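Local coordinates for putative oxidoreductase yhhX (Escherichia coli K-12, PDB 3F4L), which probably works as an NAD(P)-dependent oxidoreductase of the Gfo/Idh/MocA family, perhaps oxidising scyllo-inositol with NADP+, at residues T15-P20 / Q252-L257; H192-I197 / Q213-D218; E80-A85 / K106-L111. All coordinates share one frame; numbering follows the deposited sequence.

How the contacts relate
From the N terminus, after strand 3-8 the chain enters helix 12-22, whose residues 15-20 wait more than two hundred residues for their partners in contact 1. Contact 3 comes next: it closes a short loop from helix 78-87 through strand 91-94 to helix 102-115, within the nucleotide-binding Rossmann domain. In the C-terminal alpha/beta domain, contact 2 then pairs neighbouring strands of a large mixed sheet. Only afterwards does the segment 252-257 return to helix 12-22, so that contact 1 encloses both other loops, which follow one another in series without crossing. The three sites stay apart, their centres about 28 to 32 Å from each other, and of the three, only contact 1 joins the two domains.

Contact 1 of 3, residues T15-P20 / Q252-L257; sequences TRYHLP and QQETSL
Leu-257 meets Arg-16 and Tyr-17 with one methyl group, and these three residues bury most of the surface in this contact. CD1 of Leu-257 lies 3.2 Å from the backbone O of Arg-16 and 4.0 Å from CG of the same residue, so the methyl covers a carbonyl that finds no hydrogen-bond partner in the model. Its other branch, CD2, reaches CB of Pro-20 at 4.2 Å. The arginine contributes the aliphatic root of its side chain: with CG anti to the backbone N (chi1 175°), that carbon sits over the centre of the Tyr-17 ring, 3.8 Å above its plane, while also facing the leucine.

Tyr-17 thus has Arg-16 CG on one face and Leu-257 CD1 approaching obliquely, 4.1 Å from its CD1. The contact brings helix 12-22 of the Rossmann domain against helix 253-258 of the C-terminal alpha/beta domain. The two run nearly perpendicular here, their short axes at 98°, and no hydrogen bond links the segments; contact between the domains at this point rests on van der Waals packing.

At the far end of the tyrosine, Glu-254 passes the ring at its edge. Its CG stands 3.4 Å from Tyr-17 OH, and the carboxylate plane is turned almost at a right angle to the ring. The carboxylate also forms a long, weak ion pair with Arg-125. The backbone O of Tyr-17 accepts a hydrogen bond from the hydroxyl of Tyr-122.

Contact 2 of 3, residues H192-I197 / Q213-D218; sequences HVAYDI and QLFYGD
Ala-194 and Gln-213 grip each other through two backbone hydrogen bonds, one in each direction. Ala-194 N reaches Gln-213 O at 2.9 Å, and Gln-213 N returns to Ala-194 O over the same distance. A third bond runs from Phe-215 N to His-192 O at 3.0 Å and is nearly straight at hydrogen (174°). Val-193, which pairs with Leu-214 without hydrogen bonds, also directs its CA-H to Gln-213 O, 3.2 Å from CA. That oxygen consequently serves both a conventional N-H donor and a carbon donor.

These bonds join strands 192-198 and 209-216, successive arms of an antiparallel beta hairpin in the mixed sheet of the C-terminal domain. Strand 339-342 pairs with the other edge of 192-198 through Val-193 and Tyr-195, while 219-225 continues the sheet beyond 209-216.

Apolar contacts divide between the two faces. On one, Val-193 and Leu-214 meet loosely, CG2 to CG at 4.4 Å, and the leucine also packs on Ile-183 of helix 171-187. The second branch of the valine, CG1, is turned directly opposite the main-chain nitrogen (chi1 179°) and lies over one face of the Tyr-195 ring, offset toward the rim. On the other face, the edge of the Phe-215 ring receives Ala-194 CB, 4.0 Å from CE1, and His-192 CB approaches CD1 of the same ring at 4.1 Å.

A polar atom also meets this ring: His-192 O lies in the ring plane at its edge, 3.4 Å from Phe-215 CD1. The second subunit closes over this side: its Pro-338 packs on Phe-215, and its Lys-220 forms a salt bridge with Asp-196.

Contact 3 of 3, residues E80-A85 / K106-L111; sequences EYAKRA and KELFAL
Helices 80-85 and 106-111 run almost parallel, their short axes 10° apart and 10.4 Å from one another, with Lys-83 and Leu-108 closest by CA. Such a pair is expected in a Rossmann fold, where strands and helices alternate, and helices 78-87 and 102-115 flank strand 91-94 in sequence and both lie against the parallel sheet. Nearest that sheet, Ala-82 CB meets Leu-108 CD2 at 3.9 Å, and the alanine itself rests on Val-92 of the intervening strand. CD1 of Leu-108 lies near both Ala-82 CB and the backbone N of Lys-83.

Lys-83 reaches across toward helix 102-115. Its fully extended chain, starting opposite the backbone N (chi1 -176°), places CG 3.9 Å from Leu-111 CD2, the two side chains crossing at about a right angle, while NZ reaches Glu-107. There OE2 of Glu-107 forms a salt bridge with Lys-83 NZ, long at 3.4 Å and weak as a hydrogen bond.

The chemistry changes from buried methyl packing to a charged pair at the more exposed side, which suggests that the apolar contacts probably contribute more than the long ion pair, whose lysine also meets a crystal neighbour.

Contact 1 of 3, residues T15-P20 / Q252-L257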
loop_
_atom_site.group_PDB
_atom_site.type_symbol
_atom_site.label_atom_id
_atom_site.label_comp_id
_atom_site.label_asym_id
_atom_site.label_seq_id
_atom_site.Cartn_x
_atom_site.Cartn_y
_atom_site.Cartn_z
ATOM N N THR A 15 -16.495 -10.618 -29.087
ATOM C CA THR A 15 -15.757 -11.727 -29.694
ATOM C C THR A 15 -14.616 -12.296 -28.864
ATOM O O THR A 15 -14.122 -13.388 -29.154
ATOM C CB THR A 15 -15.180 -11.346 -31.071
ATOM O OG1 THR A 15 -14.371 -10.170 -30.945
ATOM C CG2 THR A 15 -16.301 -11.098 -32.065
ATOM N N ARG A 16 -14.198 -11.571 -27.831
ATOM C CA ARG A 16 -13.100 -12.042 -26.996
ATOM C C ARG A 16 -13.504 -12.528 -25.614
ATOM O O ARG A 16 -13.021 -13.564 -25.147
ATOM C CB ARG A 16 -12.039 -10.950 -26.840
ATOM C CG ARG A 16 -10.919 -11.333 -25.878
ATOM C CD ARG A 16 -9.765 -10.355 -25.978
ATOM N NE ARG A 16 -9.236 -10.309 -27.339
ATOM C CZ ARG A 16 -8.401 -9.379 -27.790
ATOM N NH1 ARG A 16 -7.990 -8.403 -26.989
ATOM N NH2 ARG A 16 -7.980 -9.425 -29.045
ATOM N N TYR A 17 -14.394 -11.796 -24.957
ATOM C CA TYR A 17 -14.786 -12.177 -23.611
ATOM C C TYR A 17 -16.127 -12.870 -23.433
ATOM O O TYR A 17 -16.425 -13.349 -22.342
ATOM C CB TYR A 17 -14.704 -10.958 -22.703
ATOM C CG TYR A 17 -13.313 -10.372 -22.654
ATOM C CD1 TYR A 17 -12.274 -11.048 -22.014
ATOM C CD2 TYR A 17 -13.033 -9.142 -23.247
ATOM C CE1 TYR A 17 -10.991 -10.509 -21.963
ATOM C CE2 TYR A 17 -11.754 -8.595 -23.202
ATOM C CZ TYR A 17 -10.739 -9.283 -22.558
ATOM O OH TYR A 17 -9.475 -8.746 -22.503
ATOM N N HIS A 18 -16.931 -12.938 -24.484
ATOM C CA HIS A 18 -18.223 -13.603 -24.383
ATOM C C HIS A 18 -18.358 -14.843 -25.260
ATOM O O HIS A 18 -18.519 -15.953 -24.759
ATOM C CB HIS A 18 -19.344 -12.618 -24.727
ATOM C CG HIS A 18 -19.511 -11.525 -23.718
ATOM N ND1 HIS A 18 -20.260 -11.678 -22.571
ATOM C CD2 HIS A 18 -19.011 -10.266 -23.674
ATOM C CE1 HIS A 18 -20.220 -10.561 -21.867
ATOM N NE2 HIS A 18 -19.468 -9.685 -22.514
ATOM N N LEU A 19 -18.287 -14.652 -26.573
ATOM C CA LEU A 19 -18.463 -15.756 -27.507
ATOM C C LEU A 19 -17.579 -16.983 -27.301
ATOM O O LEU A 19 -18.065 -18.114 -27.382
ATOM C CB LEU A 19 -18.353 -15.227 -28.948
ATOM C CG LEU A 19 -19.681 -14.917 -29.673
ATOM C CD1 LEU A 19 -20.782 -14.571 -28.678
ATOM C CD2 LEU A 19 -19.488 -13.794 -30.672
ATOM N N PRO A 20 -16.280 -16.786 -27.014
ATOM C CA PRO A 20 -15.429 -17.968 -26.815
ATOM C C PRO A 20 -15.987 -18.900 -25.740
ATOM O O PRO A 20 -15.870 -20.124 -25.833
ATOM C CB PRO A 20 -14.081 -17.363 -26.407
ATOM C CG PRO A 20 -14.070 -16.039 -27.130
ATOM C CD PRO A 20 -15.496 -15.542 -26.899
ATOM N N GLN A 252 -4.662 -16.161 -16.334
ATOM C CA GLN A 252 -4.123 -16.239 -17.687
ATOM C C GLN A 252 -5.097 -16.375 -18.869
ATOM O O GLN A 252 -4.655 -16.500 -20.012
ATOM C CB GLN A 252 -3.103 -17.385 -17.747
ATOM C CG GLN A 252 -1.857 -17.139 -16.901
ATOM C CD GLN A 252 -1.041 -15.970 -17.427
ATOM O OE1 GLN A 252 -0.555 -15.999 -18.563
ATOM N NE2 GLN A 252 -0.897 -14.928 -16.614
ATOM N N GLN A 253 -6.400 -16.354 -18.611
ATOM C CA GLN A 253 -7.387 -16.467 -19.684
ATOM C C GLN A 253 -7.211 -15.383 -20.744
ATOM O O GLN A 253 -7.280 -15.668 -21.935
ATOM C CB GLN A 253 -8.814 -16.381 -19.126
ATOM C CG GLN A 253 -9.174 -17.493 -18.183
ATOM C CD GLN A 253 -10.547 -17.319 -17.586
ATOM O OE1 GLN A 253 -11.573 -17.543 -18.249
ATOM N NE2 GLN A 253 -10.582 -16.909 -16.326
ATOM N N GLU A 254 -6.987 -14.142 -20.324
ATOM C CA GLU A 254 -6.827 -13.061 -21.291
ATOM C C GLU A 254 -5.582 -13.277 -22.139
ATOM O O GLU A 254 -5.591 -13.025 -23.351
ATOM C CB GLU A 254 -6.736 -11.705 -20.591
ATOM C CG GLU A 254 -6.754 -10.522 -21.555
ATOM C CD GLU A 254 -6.481 -9.187 -20.871
ATOM O OE1 GLU A 254 -7.065 -8.935 -19.795
ATOM O OE2 GLU A 254 -5.689 -8.387 -21.415
ATOM N N THR A 255 -4.510 -13.745 -21.505
ATOM C CA THR A 255 -3.271 -13.992 -22.233
ATOM C C THR A 255 -3.520 -15.060 -23.301
ATOM O O THR A 255 -3.096 -14.912 -24.442
ATOM C CB THR A 255 -2.136 -14.449 -21.272
ATOM O OG1 THR A 255 -1.838 -13.387 -20.354
ATOM C CG2 THR A 255 -0.874 -14.804 -22.048
ATOM N N SER A 256 -4.228 -16.124 -22.942
ATOM C CA SER A 256 -4.508 -17.171 -23.919
ATOM C C SER A 256 -5.401 -16.656 -25.048
ATOM O O SER A 256 -5.128 -16.909 -26.232
ATOM C CB SER A 256 -5.181 -18.364 -23.253
ATOM O OG SER A 256 -4.327 -18.944 -22.289
ATOM N N LEU A 257 -6.472 -15.951 -24.680
ATOM C CA LEU A 257 -7.402 -15.414 -25.661
ATOM C C LEU A 257 -6.675 -14.552 -26.690
ATOM O O LEU A 257 -6.911 -14.686 -27.890
ATOM C CB LEU A 257 -8.511 -14.602 -24.970
ATOM C CG LEU A 257 -9.498 -15.408 -24.119
ATOM C CD1 LEU A 257 -10.495 -14.478 -23.427
ATOM C CD2 LEU A 257 -10.233 -16.410 -25.004
#

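Contact 2 of 3, residues H192-I197 / Q213-D218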
loop_
_atom_site.group_PDB
_atom_site.type_symbol
_atom_site.label_atom_id
_atom_site.label_comp_id
_atom_site.label_asym_id
_atom_site.label_seq_id
_atom_site.Cartn_x
_atom_site.Cartn_y
_atom_site.Cartn_z
ATOM N N HIS A 192 -15.974 3.239 5.272
ATOM C CA HIS A 192 -15.280 4.407 4.743
ATOM C C HIS A 192 -14.443 4.057 3.516
ATOM O O HIS A 192 -14.083 2.897 3.298
ATOM C CB HIS A 192 -14.311 4.970 5.783
ATOM C CG HIS A 192 -14.855 5.002 7.176
ATOM N ND1 HIS A 192 -15.775 5.939 7.596
ATOM C CD2 HIS A 192 -14.593 4.220 8.252
ATOM C CE1 HIS A 192 -16.054 5.734 8.873
ATOM N NE2 HIS A 192 -15.350 4.698 9.293
ATOM N N VAL A 193 -14.125 5.079 2.730
ATOM C CA VAL A 193 -13.281 4.899 1.557
ATOM C C VAL A 193 -12.281 6.040 1.466
ATOM O O VAL A 193 -12.652 7.205 1.584
ATOM C CB VAL A 193 -14.091 4.871 0.245
ATOM C CG1 VAL A 193 -13.136 4.717 -0.937
ATOM C CG2 VAL A 193 -15.089 3.716 0.256
ATOM N N ALA A 194 -11.008 5.703 1.286
ATOM C CA ALA A 194 -9.957 6.708 1.127
ATOM C C ALA A 194 -9.543 6.651 -0.347
ATOM O O ALA A 194 -9.246 5.569 -0.866
ATOM C CB ALA A 194 -8.746 6.381 2.015
ATOM N N TYR A 195 -9.512 7.806 -1.007
ATOM C CA TYR A 195 -9.155 7.892 -2.418
ATOM C C TYR A 195 -7.841 8.629 -2.708
ATOM O O TYR A 195 -7.512 9.625 -2.062
ATOM C CB TYR A 195 -10.244 8.616 -3.225
ATOM C CG TYR A 195 -11.667 8.113 -3.101
ATOM C CD1 TYR A 195 -12.545 8.664 -2.169
ATOM C CD2 TYR A 195 -12.157 7.133 -3.968
ATOM C CE1 TYR A 195 -13.875 8.259 -2.107
ATOM C CE2 TYR A 195 -13.484 6.718 -3.913
ATOM C CZ TYR A 195 -14.338 7.285 -2.984
ATOM O OH TYR A 195 -15.656 6.877 -2.930
ATOM N N ASP A 196 -7.124 8.124 -3.707
ATOM C CA ASP A 196 -5.885 8.701 -4.225
ATOM C C ASP A 196 -6.005 8.440 -5.726
ATOM O O ASP A 196 -5.810 7.312 -6.180
ATOM C CB ASP A 196 -4.642 7.982 -3.685
ATOM C CG ASP A 196 -3.396 8.264 -4.522
ATOM O OD1 ASP A 196 -3.234 9.420 -4.981
ATOM O OD2 ASP A 196 -2.572 7.338 -4.721
ATOM N N ILE A 197 -6.340 9.477 -6.485
ATOM C CA ILE A 197 -6.523 9.355 -7.925
ATOM C C ILE A 197 -5.658 10.394 -8.645
ATOM O O ILE A 197 -5.877 11.599 -8.505
ATOM C CB ILE A 197 -8.008 9.582 -8.297
ATOM C CG1 ILE A 197 -8.900 8.635 -7.481
ATOM C CG2 ILE A 197 -8.217 9.348 -9.797
ATOM C CD1 ILE A 197 -10.400 8.914 -7.612
ATOM N N GLN A 213 -9.013 2.640 -0.762
ATOM C CA GLN A 213 -8.917 1.879 0.473
ATOM C C GLN A 213 -10.308 1.766 1.060
ATOM O O GLN A 213 -10.932 2.771 1.404
ATOM C CB GLN A 213 -7.981 2.581 1.452
ATOM C CG GLN A 213 -6.575 2.759 0.891
ATOM C CD GLN A 213 -5.574 3.254 1.915
ATOM O OE1 GLN A 213 -4.375 3.311 1.638
ATOM N NE2 GLN A 213 -6.054 3.614 3.102
ATOM N N LEU A 214 -10.800 0.536 1.147
ATOM C CA LEU A 214 -12.129 0.283 1.680
ATOM C C LEU A 214 -12.007 -0.257 3.093
ATOM O O LEU A 214 -11.342 -1.268 3.322
ATOM C CB LEU A 214 -12.870 -0.722 0.794
ATOM C CG LEU A 214 -13.305 -0.239 -0.598
ATOM C CD1 LEU A 214 -12.090 0.145 -1.433
ATOM C CD2 LEU A 214 -14.094 -1.346 -1.294
ATOM N N PHE A 215 -12.654 0.411 4.043
ATOM C CA PHE A 215 -12.580 -0.022 5.428
ATOM C C PHE A 215 -13.820 -0.764 5.899
ATOM O O PHE A 215 -14.939 -0.311 5.696
ATOM C CB PHE A 215 -12.333 1.185 6.339
ATOM C CG PHE A 215 -11.090 1.951 6.005
ATOM C CD1 PHE A 215 -11.022 2.710 4.844
ATOM C CD2 PHE A 215 -9.986 1.919 6.850
ATOM C CE1 PHE A 215 -9.882 3.432 4.523
ATOM C CE2 PHE A 215 -8.836 2.634 6.542
ATOM C CZ PHE A 215 -8.781 3.397 5.373
ATOM N N TYR A 216 -13.610 -1.922 6.515
ATOM C CA TYR A 216 -14.706 -2.717 7.066
ATOM C C TYR A 216 -14.312 -2.954 8.515
ATOM O O TYR A 216 -13.618 -3.918 8.836
ATOM C CB TYR A 216 -14.853 -4.055 6.333
ATOM C CG TYR A 216 -15.124 -3.936 4.849
ATOM C CD1 TYR A 216 -14.075 -3.782 3.932
ATOM C CD2 TYR A 216 -16.426 -4.007 4.353
ATOM C CE1 TYR A 216 -14.321 -3.707 2.558
ATOM C CE2 TYR A 216 -16.680 -3.939 2.979
ATOM C CZ TYR A 216 -15.619 -3.791 2.089
ATOM O OH TYR A 216 -15.865 -3.754 0.725
ATOM N N GLY A 217 -14.746 -2.054 9.387
ATOM C CA GLY A 217 -14.386 -2.170 10.783
ATOM C C GLY A 217 -12.886 -1.991 10.859
ATOM O O GLY A 217 -12.355 -0.997 10.363
ATOM N N ASP A 218 -12.200 -2.962 11.451
ATOM C CA ASP A 218 -10.753 -2.909 11.586
ATOM C C ASP A 218 -10.046 -3.461 10.354
ATOM O O ASP A 218 -8.821 -3.454 10.291
ATOM C CB ASP A 218 -10.310 -3.711 12.809
ATOM C CG ASP A 218 -10.725 -3.062 14.112
ATOM O OD1 ASP A 218 -10.303 -1.913 14.372
ATOM O OD2 ASP A 218 -11.475 -3.702 14.879
#

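Contact 3 of 3, residues E80-A85 / K106-L111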
loop_
_atom_site.group_PDB
_atom_site.type_symbol
_atom_site.label_atom_id
_atom_site.label_comp_id
_atom_site.label_asym_id
_atom_site.label_seq_id
_atom_site.Cartn_x
_atom_site.Cartn_y
_atom_site.Cartn_z
ATOM N N GLU A 80 -29.984 2.793 -22.026
ATOM C CA GLU A 80 -31.038 2.778 -23.032
ATOM C C GLU A 80 -31.350 1.380 -23.556
ATOM O O GLU A 80 -32.512 0.981 -23.602
ATOM C CB GLU A 80 -30.663 3.704 -24.195
ATOM C CG GLU A 80 -31.782 3.931 -25.199
ATOM C CD GLU A 80 -33.029 4.539 -24.570
ATOM O OE1 GLU A 80 -34.030 4.736 -25.298
ATOM O OE2 GLU A 80 -33.010 4.819 -23.350
ATOM N N TYR A 81 -30.325 0.635 -23.957
ATOM C CA TYR A 81 -30.548 -0.718 -24.455
ATOM C C TYR A 81 -31.062 -1.657 -23.356
ATOM O O TYR A 81 -31.938 -2.488 -23.601
ATOM C CB TYR A 81 -29.265 -1.298 -25.058
ATOM C CG TYR A 81 -28.950 -0.793 -26.447
ATOM C CD1 TYR A 81 -29.897 -0.878 -27.469
ATOM C CD2 TYR A 81 -27.708 -0.233 -26.744
ATOM C CE1 TYR A 81 -29.612 -0.417 -28.752
ATOM C CE2 TYR A 81 -27.413 0.230 -28.027
ATOM C CZ TYR A 81 -28.369 0.133 -29.022
ATOM O OH TYR A 81 -28.086 0.576 -30.296
ATOM N N ALA A 82 -30.505 -1.543 -22.153
ATOM C CA ALA A 82 -30.929 -2.395 -21.043
ATOM C C ALA A 82 -32.406 -2.174 -20.730
ATOM O O ALA A 82 -33.158 -3.127 -20.552
ATOM C CB ALA A 82 -30.085 -2.104 -19.804
ATOM N N LYS A 83 -32.810 -0.910 -20.654
ATOM C CA LYS A 83 -34.202 -0.563 -20.367
ATOM C C LYS A 83 -35.132 -1.081 -21.463
ATOM O O LYS A 83 -36.235 -1.556 -21.186
ATOM C CB LYS A 83 -34.358 0.955 -20.237
ATOM C CG LYS A 83 -35.766 1.406 -19.839
ATOM C CD LYS A 83 -35.809 2.907 -19.615
ATOM C CE LYS A 83 -37.197 3.370 -19.213
ATOM N NZ LYS A 83 -37.177 4.825 -18.890
ATOM N N ARG A 84 -34.694 -0.979 -22.714
ATOM C CA ARG A 84 -35.514 -1.451 -23.820
ATOM C C ARG A 84 -35.658 -2.965 -23.767
ATOM O O ARG A 84 -36.746 -3.495 -23.995
ATOM C CB ARG A 84 -34.912 -1.011 -25.156
ATOM C CG ARG A 84 -35.119 0.464 -25.452
ATOM C CD ARG A 84 -34.596 0.826 -26.826
ATOM N NE ARG A 84 -35.261 0.075 -27.890
ATOM C CZ ARG A 84 -34.980 0.221 -29.181
ATOM N NH1 ARG A 84 -34.046 1.085 -29.558
ATOM N NH2 ARG A 84 -35.636 -0.482 -30.096
ATOM N N ALA A 85 -34.569 -3.663 -23.446
ATOM C CA ALA A 85 -34.617 -5.118 -23.355
ATOM C C ALA A 85 -35.556 -5.543 -22.225
ATOM O O ALA A 85 -36.374 -6.438 -22.397
ATOM C CB ALA A 85 -33.223 -5.683 -23.125
ATOM N N LYS A 106 -30.296 2.228 -10.153
ATOM C CA LYS A 106 -31.421 1.964 -9.269
ATOM C C LYS A 106 -32.709 1.833 -10.066
ATOM O O LYS A 106 -33.576 1.038 -9.719
ATOM C CB LYS A 106 -31.545 3.079 -8.226
ATOM C CG LYS A 106 -30.372 3.120 -7.257
ATOM C CD LYS A 106 -30.584 4.123 -6.129
ATOM C CE LYS A 106 -29.457 4.013 -5.120
ATOM N NZ LYS A 106 -29.474 5.083 -4.092
ATOM N N GLU A 107 -32.821 2.608 -11.141
ATOM C CA GLU A 107 -34.003 2.583 -11.999
ATOM C C GLU A 107 -34.098 1.264 -12.770
ATOM O O GLU A 107 -35.184 0.716 -12.967
ATOM C CB GLU A 107 -33.949 3.745 -12.987
ATOM C CG GLU A 107 -35.237 3.968 -13.751
ATOM C CD GLU A 107 -35.148 5.162 -14.679
ATOM O OE1 GLU A 107 -34.549 6.184 -14.270
ATOM O OE2 GLU A 107 -35.682 5.086 -15.807
ATOM N N LEU A 108 -32.949 0.762 -13.207
ATOM C CA LEU A 108 -32.887 -0.493 -13.946
ATOM C C LEU A 108 -33.335 -1.662 -13.054
ATOM O O LEU A 108 -34.084 -2.534 -13.493
ATOM C CB LEU A 108 -31.452 -0.711 -14.443
ATOM C CG LEU A 108 -31.155 -0.886 -15.935
ATOM C CD1 LEU A 108 -31.947 0.090 -16.787
ATOM C CD2 LEU A 108 -29.664 -0.703 -16.155
ATOM N N PHE A 109 -32.882 -1.676 -11.803
ATOM C CA PHE A 109 -33.252 -2.741 -10.875
ATOM C C PHE A 109 -34.751 -2.705 -10.534
ATOM O O PHE A 109 -35.401 -3.750 -10.461
ATOM C CB PHE A 109 -32.420 -2.641 -9.591
ATOM C CG PHE A 109 -30.966 -2.967 -9.779
ATOM C CD1 PHE A 109 -30.579 -4.211 -10.278
ATOM C CD2 PHE A 109 -29.985 -2.054 -9.424
ATOM C CE1 PHE A 109 -29.232 -4.538 -10.415
ATOM C CE2 PHE A 109 -28.636 -2.367 -9.556
ATOM C CZ PHE A 109 -28.259 -3.616 -10.053
ATOM N N ALA A 110 -35.297 -1.507 -10.336
ATOM C CA ALA A 110 -36.720 -1.374 -10.025
ATOM C C ALA A 110 -37.562 -1.933 -11.174
ATOM O O ALA A 110 -38.496 -2.712 -10.959
ATOM C CB ALA A 110 -37.066 0.083 -9.775
ATOM N N LEU A 111 -37.221 -1.536 -12.396
ATOM C CA LEU A 111 -37.929 -2.019 -13.573
ATOM C C LEU A 111 -37.853 -3.545 -13.663
ATOM O O LEU A 111 -38.868 -4.216 -13.851
ATOM C CB LEU A 111 -37.325 -1.402 -14.836
ATOM C CG LEU A 111 -37.862 -1.930 -16.170
ATOM C CD1 LEU A 111 -39.380 -1.781 -16.209
ATOM C CD2 LEU A 111 -37.219 -1.170 -17.320
#